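Local coordinates for protein tyrocidine synthetase 3 (Brevibacillus brevis, PDB 2JGP) that takes part in the nonribosomal synthesis of the antibiotic tyrocidine, pairing a peptidyl carrier domain with a condensation domain that forms peptide bonds, at residues V169-A174 with V198-R203; Q192-E197 with D219-I224; S149-F154 with Q163-D168; T134-A139 with Q239-D244; T124-G129 with L207-D212. One frame throughout, in Å; residues are numbered along the deposited sequence.

Contact 1. Residues V169-A174 with V198-R203; sequences VPFALA and VAPLIR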
# COMPACT_ATOMS: atom_id res chain seq x y z
N VAL A 169 -8.20 -23.01 17.15
CA VAL A 169 -9.49 -22.31 17.16
C VAL A 169 -10.56 -23.11 16.42
O VAL A 169 -10.24 -23.86 15.49
CB VAL A 169 -9.38 -20.92 16.51
CG1 VAL A 169 -8.35 -20.07 17.25
CG2 VAL A 169 -9.02 -21.04 15.02
N PRO A 170 -11.84 -22.95 16.81
CA PRO A 170 -12.91 -23.66 16.13
C PRO A 170 -13.27 -23.02 14.79
O PRO A 170 -13.33 -21.79 14.68
CB PRO A 170 -14.08 -23.56 17.11
CG PRO A 170 -13.85 -22.30 17.84
CD PRO A 170 -12.35 -22.08 17.89
N PHE A 171 -13.50 -23.84 13.78
CA PHE A 171 -13.94 -23.35 12.48
C PHE A 171 -14.76 -24.42 11.77
O PHE A 171 -14.35 -25.58 11.71
CB PHE A 171 -12.75 -22.95 11.60
CG PHE A 171 -13.14 -22.52 10.21
CD1 PHE A 171 -13.42 -21.19 9.93
CD2 PHE A 171 -13.23 -23.45 9.18
CE1 PHE A 171 -13.78 -20.80 8.66
CE2 PHE A 171 -13.60 -23.07 7.90
CZ PHE A 171 -13.87 -21.74 7.64
N ALA A 172 -15.91 -24.02 11.23
CA ALA A 172 -16.69 -24.87 10.35
C ALA A 172 -17.14 -24.07 9.13
O ALA A 172 -17.50 -22.90 9.24
CB ALA A 172 -17.90 -25.45 11.08
N LEU A 173 -17.08 -24.72 7.97
CA LEU A 173 -17.64 -24.19 6.73
C LEU A 173 -19.16 -24.16 6.84
O LEU A 173 -19.77 -25.18 7.14
CB LEU A 173 -17.24 -25.08 5.55
CG LEU A 173 -17.75 -24.76 4.13
CD1 LEU A 173 -17.16 -25.73 3.12
CD2 LEU A 173 -19.26 -24.81 4.04
N ALA A 174 -19.76 -23.00 6.57
CA ALA A 174 -21.22 -22.87 6.54
C ALA A 174 -21.73 -23.23 5.14
O ALA A 174 -21.46 -22.51 4.18
CB ALA A 174 -21.62 -21.45 6.90
N VAL A 198 -13.01 -13.01 19.70
CA VAL A 198 -13.20 -14.40 19.30
C VAL A 198 -12.50 -14.71 17.99
O VAL A 198 -12.90 -14.22 16.93
CB VAL A 198 -14.70 -14.74 19.18
CG1 VAL A 198 -14.90 -16.17 18.67
CG2 VAL A 198 -15.39 -14.55 20.53
N ALA A 199 -11.44 -15.50 18.07
CA ALA A 199 -10.77 -16.04 16.89
C ALA A 199 -11.49 -17.32 16.47
O ALA A 199 -12.06 -18.02 17.32
CB ALA A 199 -9.30 -16.30 17.18
N PRO A 200 -11.50 -17.64 15.17
CA PRO A 200 -10.87 -16.93 14.06
C PRO A 200 -11.72 -15.77 13.54
O PRO A 200 -12.96 -15.87 13.48
CB PRO A 200 -10.77 -18.02 12.99
CG PRO A 200 -11.97 -18.86 13.22
CD PRO A 200 -12.21 -18.84 14.71
N LEU A 201 -11.07 -14.68 13.16
CA LEU A 201 -11.76 -13.54 12.55
C LEU A 201 -11.88 -13.73 11.03
O LEU A 201 -11.61 -12.81 10.25
CB LEU A 201 -11.05 -12.24 12.90
CG LEU A 201 -11.07 -11.95 14.40
CD1 LEU A 201 -10.05 -10.90 14.78
CD2 LEU A 201 -12.48 -11.54 14.84
N ILE A 202 -12.29 -14.93 10.64
CA ILE A 202 -12.58 -15.24 9.25
C ILE A 202 -13.78 -16.16 9.26
O ILE A 202 -13.90 -17.02 10.14
CB ILE A 202 -11.37 -15.88 8.52
CG1 ILE A 202 -11.71 -16.15 7.04
CG2 ILE A 202 -10.94 -17.17 9.20
CD1 ILE A 202 -10.50 -16.42 6.15
N ARG A 203 -14.68 -15.97 8.30
CA ARG A 203 -15.83 -16.86 8.15
C ARG A 203 -16.06 -17.16 6.68
O ARG A 203 -15.70 -16.37 5.80
CB ARG A 203 -17.09 -16.28 8.82
CG ARG A 203 -17.38 -14.82 8.53
CD ARG A 203 -18.72 -14.39 9.15
NE ARG A 203 -18.64 -14.16 10.59
CZ ARG A 203 -18.81 -12.98 11.20
NH1 ARG A 203 -19.09 -11.88 10.51
NH2 ARG A 203 -18.71 -12.90 12.52
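V169 and P200 meet at the centre of this contact, and the packing there is apolar. The two side chains slide past each other in opposite directions, with V169 CG2 3.9 Å from P200 CD. Rotation of V169 (chi1 -59°) divides its methyls between two partners: CG2 goes to the proline ring, while CG1 turns to A199, 3.9 Å from its CB. F171 extends the apolar patch. Its CG stands anti to the backbone N (chi1 176°), which carries CD1 to 4.3 Å from P200 CG, a carbon at the edge of the phenyl ring and near its plane. I202 O also approaches this edge, 4.1 Å from F171 CE1.

Carbonyl-to-carbon contacts form a second group. P170 O presses on the ring of P200, 3.2 Å from CD, and A199 O faces P170 CD more loosely.

Backbone shape makes up the third. A cis peptide bond precedes P200, and L201 centres an inverse gamma turn closed by a weak bond from I202 N to P200 O, just before the chain enters strand 202-210. F171 also rests on F140 and I144 of helix 133-146, so its ring lies between helix and strand.

With no hydrogen bond between the two segments, the fit rests on shape; directional bonds are made elsewhere, as by L173 N with E137 and by A174 with strand 202-210.

Contact 2. Residues Q192-E197 with D219-I224; sequences QPFDLE and DMHHSI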
# COMPACT_ATOMS: atom_id res chain seq x y z
N GLN A 192 -21.32 -9.23 8.09
CA GLN A 192 -21.77 -8.95 9.45
C GLN A 192 -20.55 -8.65 10.32
O GLN A 192 -19.44 -9.07 9.98
CB GLN A 192 -22.51 -10.16 10.02
CG GLN A 192 -23.86 -10.44 9.39
CD GLN A 192 -24.92 -9.44 9.79
OE1 GLN A 192 -24.95 -8.96 10.93
NE2 GLN A 192 -25.82 -9.13 8.86
N PRO A 193 -20.77 -7.93 11.43
CA PRO A 193 -19.66 -7.58 12.30
C PRO A 193 -19.00 -8.79 12.96
O PRO A 193 -19.60 -9.87 13.07
CB PRO A 193 -20.29 -6.64 13.34
CG PRO A 193 -21.74 -6.85 13.25
CD PRO A 193 -22.05 -7.38 11.90
N PHE A 194 -17.76 -8.59 13.37
CA PHE A 194 -16.99 -9.61 14.07
C PHE A 194 -16.85 -9.20 15.52
O PHE A 194 -16.63 -8.02 15.82
CB PHE A 194 -15.59 -9.72 13.47
CG PHE A 194 -15.55 -10.40 12.13
CD1 PHE A 194 -15.70 -9.67 10.96
CD2 PHE A 194 -15.38 -11.77 12.05
CE1 PHE A 194 -15.67 -10.30 9.73
CE2 PHE A 194 -15.34 -12.41 10.82
CZ PHE A 194 -15.49 -11.67 9.66
N ASP A 195 -16.97 -10.17 16.42
CA ASP A 195 -16.57 -9.99 17.80
C ASP A 195 -15.06 -10.14 17.86
O ASP A 195 -14.53 -11.23 17.61
CB ASP A 195 -17.25 -11.03 18.70
CG ASP A 195 -16.94 -10.82 20.17
OD1 ASP A 195 -15.93 -10.17 20.51
OD2 ASP A 195 -17.72 -11.32 21.00
N LEU A 196 -14.37 -9.05 18.16
CA LEU A 196 -12.91 -9.03 18.12
C LEU A 196 -12.25 -9.89 19.20
O LEU A 196 -11.04 -10.15 19.13
CB LEU A 196 -12.40 -7.58 18.19
CG LEU A 196 -11.97 -6.89 16.90
CD1 LEU A 196 -12.59 -7.46 15.61
CD2 LEU A 196 -12.15 -5.37 17.00
N GLU A 197 -13.04 -10.32 20.19
CA GLU A 197 -12.56 -11.20 21.28
C GLU A 197 -12.54 -12.67 20.89
O GLU A 197 -12.09 -13.50 21.69
CB GLU A 197 -13.46 -11.06 22.51
CG GLU A 197 -13.38 -9.74 23.20
CD GLU A 197 -14.00 -9.79 24.58
OE1 GLU A 197 -13.36 -9.29 25.52
OE2 GLU A 197 -15.12 -10.33 24.71
N ASP A 219 -15.26 -13.79 4.41
CA ASP A 219 -15.16 -12.48 5.05
C ASP A 219 -14.16 -12.58 6.20
O ASP A 219 -14.01 -13.63 6.81
CB ASP A 219 -16.52 -12.01 5.56
CG ASP A 219 -16.57 -10.51 5.85
OD1 ASP A 219 -15.54 -9.81 5.74
OD2 ASP A 219 -17.68 -10.03 6.18
N MET A 220 -13.47 -11.47 6.46
CA MET A 220 -12.51 -11.42 7.55
C MET A 220 -12.38 -9.98 7.98
O MET A 220 -12.79 -9.07 7.25
CB MET A 220 -11.15 -12.01 7.13
CG MET A 220 -10.39 -11.21 6.08
SD MET A 220 -9.04 -12.15 5.30
CE MET A 220 -9.94 -13.09 4.07
N HIS A 221 -11.84 -9.79 9.18
CA HIS A 221 -11.74 -8.46 9.74
C HIS A 221 -10.42 -7.82 9.35
O HIS A 221 -9.38 -8.47 9.36
CB HIS A 221 -11.89 -8.51 11.26
CG HIS A 221 -12.15 -7.17 11.87
ND1 HIS A 221 -11.14 -6.31 12.24
CD2 HIS A 221 -13.31 -6.52 12.12
CE1 HIS A 221 -11.66 -5.20 12.72
NE2 HIS A 221 -12.97 -5.30 12.66
N HIS A 222 -10.46 -6.53 9.00
CA HIS A 222 -9.28 -5.85 8.45
C HIS A 222 -8.12 -5.72 9.45
O HIS A 222 -7.00 -5.41 9.05
CB HIS A 222 -9.65 -4.46 7.91
CG HIS A 222 -8.85 -4.05 6.70
ND1 HIS A 222 -7.49 -4.22 6.63
CD2 HIS A 222 -9.23 -3.51 5.52
CE1 HIS A 222 -7.05 -3.77 5.47
NE2 HIS A 222 -8.09 -3.35 4.77
N SER A 223 -8.39 -5.94 10.74
CA SER A 223 -7.35 -5.92 11.78
C SER A 223 -6.33 -7.06 11.67
O SER A 223 -5.24 -6.98 12.24
CB SER A 223 -7.98 -5.95 13.18
OG SER A 223 -8.72 -7.14 13.37
N ILE A 224 -6.69 -8.12 10.94
CA ILE A 224 -5.80 -9.28 10.77
C ILE A 224 -5.48 -9.60 9.31
O ILE A 224 -4.97 -10.68 8.99
CB ILE A 224 -6.35 -10.52 11.55
CG1 ILE A 224 -7.79 -10.87 11.16
CG2 ILE A 224 -6.29 -10.26 13.04
CD1 ILE A 224 -7.95 -11.44 9.79
O HOH W 1 -19.38 -11.34 7.48
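F194, L196 and H221 form the tightly packed part of the contact. The CD1 methyl of L196 sits over the imidazole face in a CH-pi contact, 3.6 Å from the H221 ring centroid and only 5° off its normal. F194 packs alongside. Its CD1 lies at the edge of the H221 ring, 4.0 Å from H221 CB, and its own face receives H221 N, offset toward the rim. F194 CZ reaches M220 CA at 3.7 Å. The imidazole is held at both nitrogens, ND1 by S223 OG at 2.8 Å and by S223 N at 3.2 Å, NE2 by D110 of helix 101-113.

Toward exposed Q192 the contact loosens. Q192 N donates to a water at 2.9 Å, which probably links it to D219 OD2, a carboxylate oxygen also bonded by N120; the Q192 amide turns away to S189.

H221 and H222 open the HHxxxDG signature of condensation domains, and the arrangement is typical of that site, with the first histidine buried and fixed where strand 213-220 ends.

Contact 3. Residues S149-F154 with Q163-D168; sequences SLRTSF and QNIHED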
# COMPACT_ATOMS: atom_id res chain seq x y z
N SER A 149 -2.40 -14.84 12.27
CA SER A 149 -3.39 -13.76 12.23
C SER A 149 -4.82 -14.31 12.21
O SER A 149 -5.74 -13.67 12.72
CB SER A 149 -3.15 -12.85 11.03
OG SER A 149 -1.97 -12.07 11.23
N LEU A 150 -5.00 -15.50 11.65
CA LEU A 150 -6.31 -16.16 11.64
C LEU A 150 -6.63 -16.89 12.96
O LEU A 150 -7.71 -17.48 13.11
CB LEU A 150 -6.41 -17.15 10.47
CG LEU A 150 -6.27 -16.53 9.08
CD1 LEU A 150 -6.49 -17.58 8.00
CD2 LEU A 150 -7.23 -15.34 8.89
N ARG A 151 -5.69 -16.86 13.91
CA ARG A 151 -5.92 -17.40 15.25
C ARG A 151 -5.73 -16.31 16.31
O ARG A 151 -5.52 -16.60 17.49
CB ARG A 151 -4.98 -18.58 15.50
CG ARG A 151 -5.32 -19.78 14.63
CD ARG A 151 -4.34 -20.94 14.79
NE ARG A 151 -3.05 -20.71 14.12
CZ ARG A 151 -1.89 -20.48 14.73
NH1 ARG A 151 -1.80 -20.40 16.05
NH2 ARG A 151 -0.80 -20.30 14.00
N THR A 152 -5.84 -15.05 15.89
CA THR A 152 -5.62 -13.91 16.76
C THR A 152 -6.95 -13.29 17.18
O THR A 152 -7.80 -13.03 16.34
CB THR A 152 -4.79 -12.83 16.07
OG1 THR A 152 -3.50 -13.36 15.74
CG2 THR A 152 -4.62 -11.61 16.98
N SER A 153 -7.11 -13.07 18.48
CA SER A 153 -8.22 -12.29 19.01
C SER A 153 -7.61 -11.09 19.71
O SER A 153 -6.39 -11.01 19.88
CB SER A 153 -9.05 -13.11 19.99
OG SER A 153 -8.32 -13.43 21.17
N PHE A 154 -8.45 -10.16 20.14
CA PHE A 154 -7.96 -8.96 20.82
C PHE A 154 -8.59 -8.85 22.19
O PHE A 154 -9.74 -9.23 22.39
CB PHE A 154 -8.26 -7.71 20.01
CG PHE A 154 -7.62 -7.70 18.64
CD1 PHE A 154 -6.40 -7.08 18.43
CD2 PHE A 154 -8.25 -8.32 17.58
CE1 PHE A 154 -5.82 -7.08 17.17
CE2 PHE A 154 -7.68 -8.31 16.32
CZ PHE A 154 -6.46 -7.71 16.12
N GLN A 163 -2.86 -8.30 21.14
CA GLN A 163 -3.11 -9.51 20.37
C GLN A 163 -3.03 -10.72 21.27
O GLN A 163 -2.07 -10.89 22.01
CB GLN A 163 -2.08 -9.65 19.26
CG GLN A 163 -2.04 -8.50 18.30
CD GLN A 163 -1.12 -8.76 17.14
OE1 GLN A 163 -1.48 -9.49 16.21
NE2 GLN A 163 0.09 -8.20 17.19
N ASN A 164 -4.06 -11.56 21.19
CA ASN A 164 -4.13 -12.81 21.92
C ASN A 164 -4.07 -13.93 20.89
O ASN A 164 -5.01 -14.12 20.12
CB ASN A 164 -5.42 -12.85 22.75
CG ASN A 164 -5.46 -14.01 23.73
OD1 ASN A 164 -4.58 -14.87 23.75
ND2 ASN A 164 -6.51 -14.04 24.56
N ILE A 165 -2.94 -14.63 20.84
CA ILE A 165 -2.71 -15.65 19.82
C ILE A 165 -3.13 -17.00 20.37
O ILE A 165 -2.64 -17.42 21.42
CB ILE A 165 -1.21 -15.73 19.43
CG1 ILE A 165 -0.65 -14.33 19.14
CG2 ILE A 165 -1.02 -16.63 18.22
CD1 ILE A 165 -1.33 -13.61 18.04
N HIS A 166 -4.04 -17.67 19.67
CA HIS A 166 -4.57 -18.95 20.13
C HIS A 166 -3.93 -20.14 19.42
O HIS A 166 -3.83 -20.18 18.20
CB HIS A 166 -6.09 -18.99 19.98
CG HIS A 166 -6.79 -17.91 20.75
ND1 HIS A 166 -7.14 -18.06 22.08
CD2 HIS A 166 -7.19 -16.67 20.39
CE1 HIS A 166 -7.74 -16.95 22.49
NE2 HIS A 166 -7.78 -16.10 21.49
N GLU A 167 -3.45 -21.06 20.24
CA GLU A 167 -3.03 -22.41 19.86
C GLU A 167 -3.87 -23.03 18.73
O GLU A 167 -3.36 -23.30 17.64
CB GLU A 167 -3.08 -23.33 21.10
CG GLU A 167 -3.24 -22.64 22.50
CD GLU A 167 -4.61 -21.95 22.73
OE1 GLU A 167 -5.66 -22.51 22.35
OE2 GLU A 167 -4.62 -20.83 23.30
N ASP A 168 -5.15 -23.26 19.03
CA ASP A 168 -6.12 -23.84 18.10
C ASP A 168 -7.41 -23.04 18.22
O ASP A 168 -7.67 -22.47 19.27
CB ASP A 168 -6.43 -25.30 18.46
CG ASP A 168 -5.24 -26.22 18.29
OD1 ASP A 168 -4.77 -26.40 17.14
OD2 ASP A 168 -4.78 -26.79 19.30
O HOH W 2 -2.62 -10.04 13.11
O HOH W 3 -1.14 -12.00 15.20
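T152 and I165 face each other in the antiparallel hairpin of strands 152-157 and 160-165, as a non-hydrogen-bonded pair whose side chains lie side by side. I165 CD1 closes to 3.2 Å on T152 OG1, which bonds back to E148 O. T152 CG2, anti to the backbone N, is thereby turned to Q163, which lies alongside F154 on the same face. A water joins T152 OG1 and Q163 OE1, 2.7 Å from the latter, while Q163 NE2 reaches P98.

S153 and N164 form the hydrogen-bonded pair, with N164 N 2.7 Å from S153 O. Beyond the strands R151 O accepts from H166 N at 2.8 Å. The arginine chain, bent at chi3 (-75°), folds back so that NH1 donates to H166 O at 3.0 Å, in the guanidinium plane, while NE binds I144 O of helix 133-146.

S153 OG takes the position between the backbone N and carbonyl carbon (chi1 67°), where it meets H166 NE2 at the imidazole edge, 2.7 Å away.

Contact 4. Residues T134-A139 with Q239-D244; sequences TRVEAA and QLYQGD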
# COMPACT_ATOMS: atom_id res chain seq x y z
N THR A 134 -16.20 -30.73 1.83
CA THR A 134 -15.34 -31.09 2.96
C THR A 134 -13.88 -30.67 2.72
O THR A 134 -13.20 -30.24 3.66
CB THR A 134 -15.39 -32.59 3.28
OG1 THR A 134 -15.06 -33.35 2.11
CG2 THR A 134 -16.79 -32.98 3.75
N ARG A 135 -13.41 -30.78 1.48
CA ARG A 135 -12.07 -30.32 1.13
C ARG A 135 -11.95 -28.80 1.20
O ARG A 135 -10.91 -28.28 1.61
CB ARG A 135 -11.64 -30.81 -0.26
CG ARG A 135 -11.14 -32.24 -0.27
CD ARG A 135 -10.04 -32.46 -1.31
NE ARG A 135 -10.57 -32.70 -2.66
CZ ARG A 135 -9.83 -32.75 -3.76
NH1 ARG A 135 -8.51 -32.57 -3.71
NH2 ARG A 135 -10.41 -32.98 -4.94
N VAL A 136 -13.00 -28.09 0.78
CA VAL A 136 -13.05 -26.64 0.92
C VAL A 136 -12.78 -26.28 2.38
O VAL A 136 -11.87 -25.51 2.68
CB VAL A 136 -14.42 -26.05 0.49
CG1 VAL A 136 -14.51 -24.56 0.81
CG2 VAL A 136 -14.66 -26.30 -1.00
N GLU A 137 -13.56 -26.88 3.28
CA GLU A 137 -13.43 -26.67 4.72
C GLU A 137 -12.03 -27.00 5.22
O GLU A 137 -11.44 -26.22 5.98
CB GLU A 137 -14.45 -27.52 5.47
CG GLU A 137 -14.52 -27.23 6.96
CD GLU A 137 -15.56 -28.08 7.66
OE1 GLU A 137 -15.41 -29.32 7.65
OE2 GLU A 137 -16.51 -27.50 8.24
N ALA A 138 -11.50 -28.14 4.79
CA ALA A 138 -10.19 -28.62 5.24
C ALA A 138 -9.05 -27.68 4.85
O ALA A 138 -8.10 -27.49 5.61
CB ALA A 138 -9.92 -30.01 4.69
N ALA A 139 -9.14 -27.10 3.65
CA ALA A 139 -8.15 -26.13 3.19
C ALA A 139 -8.15 -24.89 4.08
O ALA A 139 -7.09 -24.39 4.45
CB ALA A 139 -8.39 -25.76 1.73
N GLN A 239 -3.88 -23.88 -3.55
CA GLN A 239 -2.78 -24.83 -3.42
C GLN A 239 -3.10 -25.93 -2.39
O GLN A 239 -2.91 -27.11 -2.67
CB GLN A 239 -1.49 -24.11 -3.02
CG GLN A 239 -0.84 -23.33 -4.15
CD GLN A 239 0.31 -22.46 -3.68
OE1 GLN A 239 0.10 -21.44 -3.03
NE2 GLN A 239 1.54 -22.86 -4.00
N LEU A 240 -3.60 -25.52 -1.22
CA LEU A 240 -3.96 -26.47 -0.16
C LEU A 240 -5.08 -27.42 -0.57
O LEU A 240 -5.04 -28.60 -0.23
CB LEU A 240 -4.35 -25.72 1.12
CG LEU A 240 -3.18 -25.06 1.87
CD1 LEU A 240 -3.71 -24.08 2.91
CD2 LEU A 240 -2.26 -26.11 2.51
N TYR A 241 -6.08 -26.90 -1.29
CA TYR A 241 -7.16 -27.74 -1.83
C TYR A 241 -6.60 -28.83 -2.75
O TYR A 241 -7.12 -29.95 -2.77
CB TYR A 241 -8.18 -26.88 -2.59
CG TYR A 241 -9.41 -27.65 -3.05
CD1 TYR A 241 -10.58 -27.64 -2.29
CD2 TYR A 241 -9.40 -28.37 -4.24
CE1 TYR A 241 -11.71 -28.34 -2.71
CE2 TYR A 241 -10.52 -29.07 -4.66
CZ TYR A 241 -11.68 -29.05 -3.89
OH TYR A 241 -12.79 -29.75 -4.31
N GLN A 242 -5.56 -28.51 -3.50
CA GLN A 242 -4.88 -29.47 -4.38
C GLN A 242 -3.93 -30.40 -3.62
O GLN A 242 -3.39 -31.34 -4.20
CB GLN A 242 -4.09 -28.74 -5.47
CG GLN A 242 -4.94 -27.88 -6.41
CD GLN A 242 -4.08 -26.96 -7.27
OE1 GLN A 242 -2.93 -27.27 -7.58
NE2 GLN A 242 -4.64 -25.82 -7.66
N GLY A 243 -3.71 -30.12 -2.33
CA GLY A 243 -2.86 -30.95 -1.49
C GLY A 243 -1.39 -30.57 -1.52
O GLY A 243 -0.53 -31.35 -1.11
N ASP A 244 -1.09 -29.36 -2.00
CA ASP A 244 0.29 -28.88 -2.08
C ASP A 244 0.83 -28.54 -0.70
O ASP A 244 0.08 -28.24 0.22
CB ASP A 244 0.40 -27.66 -2.99
CG ASP A 244 0.15 -27.99 -4.46
OD1 ASP A 244 0.22 -29.18 -4.83
OD2 ASP A 244 -0.10 -27.05 -5.24
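Y241 OH, bonded by the backbone N of E132, fixes the far end of a ring on which the guanidinium of R135 lies flat. Y241 carries most of the contact, with R135 across from it. Bent at chi2 and chi3 (-83°), the arginine chain folds over the tyrosine and lays the guanidinium on the ring, centres 4.5 Å apart and planes 26° from parallel, in a cation-pi stack with Y241 CE2 over the middle of the guanidinium. R135 CB meets the same ring obliquely, 3.5 Å from Y241 CE1, and V136 N lies at the ring edge.

Beside the stack A139 CB makes apolar contacts with L240 CB, at 4.1 Å, and with Y241 CB. Separately, a methyl, L240 CD1, rests near the carbonyl oxygen A139 O.

G243 is the first residue to leave helical angles. With G243 N bonded to L240 O at 2.9 Å, D244 N to Q239 O at 3.0 Å and G243 at positive phi, the chain turns out of the helix in a Schellman motif, beside the neighbouring helix 133-146.

Contact 5. Residues T124-G129 with L207-D212; sequences TMLIEG and LKIGED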
# COMPACT_ATOMS: atom_id res chain seq x y z
N THR A 124 -16.54 -12.74 -2.96
CA THR A 124 -17.34 -13.83 -3.50
C THR A 124 -16.65 -14.36 -4.74
O THR A 124 -16.07 -13.59 -5.51
CB THR A 124 -18.76 -13.37 -3.86
OG1 THR A 124 -18.70 -12.25 -4.76
CG2 THR A 124 -19.53 -12.97 -2.61
N MET A 125 -16.69 -15.68 -4.90
CA MET A 125 -16.05 -16.34 -6.03
C MET A 125 -17.03 -17.36 -6.60
O MET A 125 -17.58 -18.16 -5.85
CB MET A 125 -14.78 -17.05 -5.57
CG MET A 125 -13.99 -17.73 -6.67
SD MET A 125 -12.30 -18.05 -6.15
CE MET A 125 -12.58 -19.04 -4.68
N LEU A 126 -17.25 -17.30 -7.91
CA LEU A 126 -18.04 -18.31 -8.61
C LEU A 126 -17.14 -19.50 -8.94
O LEU A 126 -16.13 -19.34 -9.64
CB LEU A 126 -18.65 -17.74 -9.89
CG LEU A 126 -19.45 -18.74 -10.75
CD1 LEU A 126 -20.66 -19.27 -9.98
CD2 LEU A 126 -19.90 -18.10 -12.06
N ILE A 127 -17.52 -20.67 -8.44
CA ILE A 127 -16.78 -21.91 -8.71
C ILE A 127 -17.65 -22.82 -9.56
O ILE A 127 -18.71 -23.26 -9.13
CB ILE A 127 -16.41 -22.64 -7.41
CG1 ILE A 127 -15.56 -21.73 -6.51
CG2 ILE A 127 -15.65 -23.93 -7.73
CD1 ILE A 127 -15.16 -22.37 -5.19
N GLU A 128 -17.18 -23.11 -10.78
CA GLU A 128 -17.88 -23.98 -11.71
C GLU A 128 -17.07 -25.25 -11.93
O GLU A 128 -15.99 -25.21 -12.52
CB GLU A 128 -18.13 -23.25 -13.03
CG GLU A 128 -19.26 -22.23 -12.94
CD GLU A 128 -19.17 -21.15 -14.01
OE1 GLU A 128 -18.15 -20.43 -14.06
OE2 GLU A 128 -20.14 -21.02 -14.79
N GLY A 129 -17.60 -26.37 -11.45
CA GLY A 129 -16.91 -27.65 -11.50
C GLY A 129 -17.38 -28.56 -10.38
O GLY A 129 -18.38 -28.27 -9.72
N LEU A 207 -22.12 -21.73 -0.97
CA LEU A 207 -23.50 -21.77 -1.45
C LEU A 207 -23.55 -22.52 -2.77
O LEU A 207 -23.00 -22.05 -3.77
CB LEU A 207 -24.04 -20.36 -1.64
CG LEU A 207 -23.82 -19.36 -0.50
CD1 LEU A 207 -24.24 -17.97 -0.95
CD2 LEU A 207 -24.58 -19.80 0.74
N LYS A 208 -24.20 -23.68 -2.77
CA LYS A 208 -24.47 -24.43 -3.99
C LYS A 208 -25.65 -23.79 -4.71
O LYS A 208 -26.77 -23.79 -4.19
CB LYS A 208 -24.78 -25.89 -3.66
CG LYS A 208 -25.06 -26.77 -4.87
CD LYS A 208 -24.91 -28.25 -4.53
CE LYS A 208 -24.92 -29.14 -5.76
NZ LYS A 208 -26.21 -29.84 -5.96
N ILE A 209 -25.39 -23.22 -5.88
CA ILE A 209 -26.42 -22.55 -6.68
C ILE A 209 -26.88 -23.39 -7.87
O ILE A 209 -27.85 -23.04 -8.55
CB ILE A 209 -25.96 -21.14 -7.16
CG1 ILE A 209 -24.78 -21.23 -8.14
CG2 ILE A 209 -25.57 -20.29 -5.96
CD1 ILE A 209 -24.36 -19.90 -8.72
N GLY A 210 -26.19 -24.50 -8.10
CA GLY A 210 -26.57 -25.42 -9.16
C GLY A 210 -25.70 -26.66 -9.18
O GLY A 210 -24.63 -26.71 -8.57
N GLU A 211 -26.22 -27.68 -9.87
CA GLU A 211 -25.48 -28.88 -10.28
C GLU A 211 -23.99 -28.87 -9.94
O GLU A 211 -23.58 -29.48 -8.95
CB GLU A 211 -25.71 -29.15 -11.79
CG GLU A 211 -27.11 -28.77 -12.32
CD GLU A 211 -27.40 -27.26 -12.29
OE1 GLU A 211 -26.44 -26.46 -12.37
OE2 GLU A 211 -28.58 -26.89 -12.17
N ASP A 212 -23.17 -28.18 -10.74
CA ASP A 212 -21.73 -28.06 -10.48
C ASP A 212 -21.36 -26.58 -10.38
O ASP A 212 -20.37 -26.14 -10.95
CB ASP A 212 -20.92 -28.75 -11.60
CG ASP A 212 -20.76 -30.26 -11.39
OD1 ASP A 212 -20.68 -30.72 -10.23
OD2 ASP A 212 -20.71 -30.99 -12.39
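L126 and I209 approach each other at about a right angle and touch through their terminal methyls, L126 CD1 lying 4.0 Å from I209 CD1. L126 holds CG anti to its backbone N (chi1 177°), which brings the leucine branch round to the isoleucine even though its CB does not point there directly. I209 points toward strand 123-129, its CG1 placed between backbone N and carbonyl carbon (chi1 66°) and the chain extended from there to CD1.

At G129 and D212 the contact passes mainly to the backbone. G129 N donates to D212 O at 2.8 Å with an N-H...O angle of 159°, and the same oxygen receives a CA-H...O contact from E128 CA at 3.4 Å. The D212 side chain lies against the G129 carbonyl, CB 3.2 Å from G129 O.

I209 and G210 form a classic beta bulge opposite R213. Strands 123-129 and 202-210 both run antiparallel to strand 213-220, which lies between them in the mixed sheet. Their backbones come together at G129 and D212, just before strand 213-220 begins, while L126 and I209 meet by side chain alone; I209 also packs on A183 of helix 180-189, and E128 bonds to T448 of strand 447-451.

Overall arrangement
All five contacts lie in the N-terminal part of the condensation domain. Contacts 1, 2 and 5 share one mixed sheet: contacts 1 and 5 use opposite ends of strand 202-210, their centres 22 Å apart, and contact 2 uses the end of strand 213-220. Contacts 1, 2 and 3 form a touching cluster, with centres 10 to 12 Å apart; L196 O pairs with F154 N, and R203 N with D219 O. Contact 3 closes first along the chain, and all three nest within the 100-residue loop closed by contact 4, whose helix 133-146 also backs contact 1. The cluster joins the hairpin 152-165 to the sheet beside H221, the first HHxxxDG histidine.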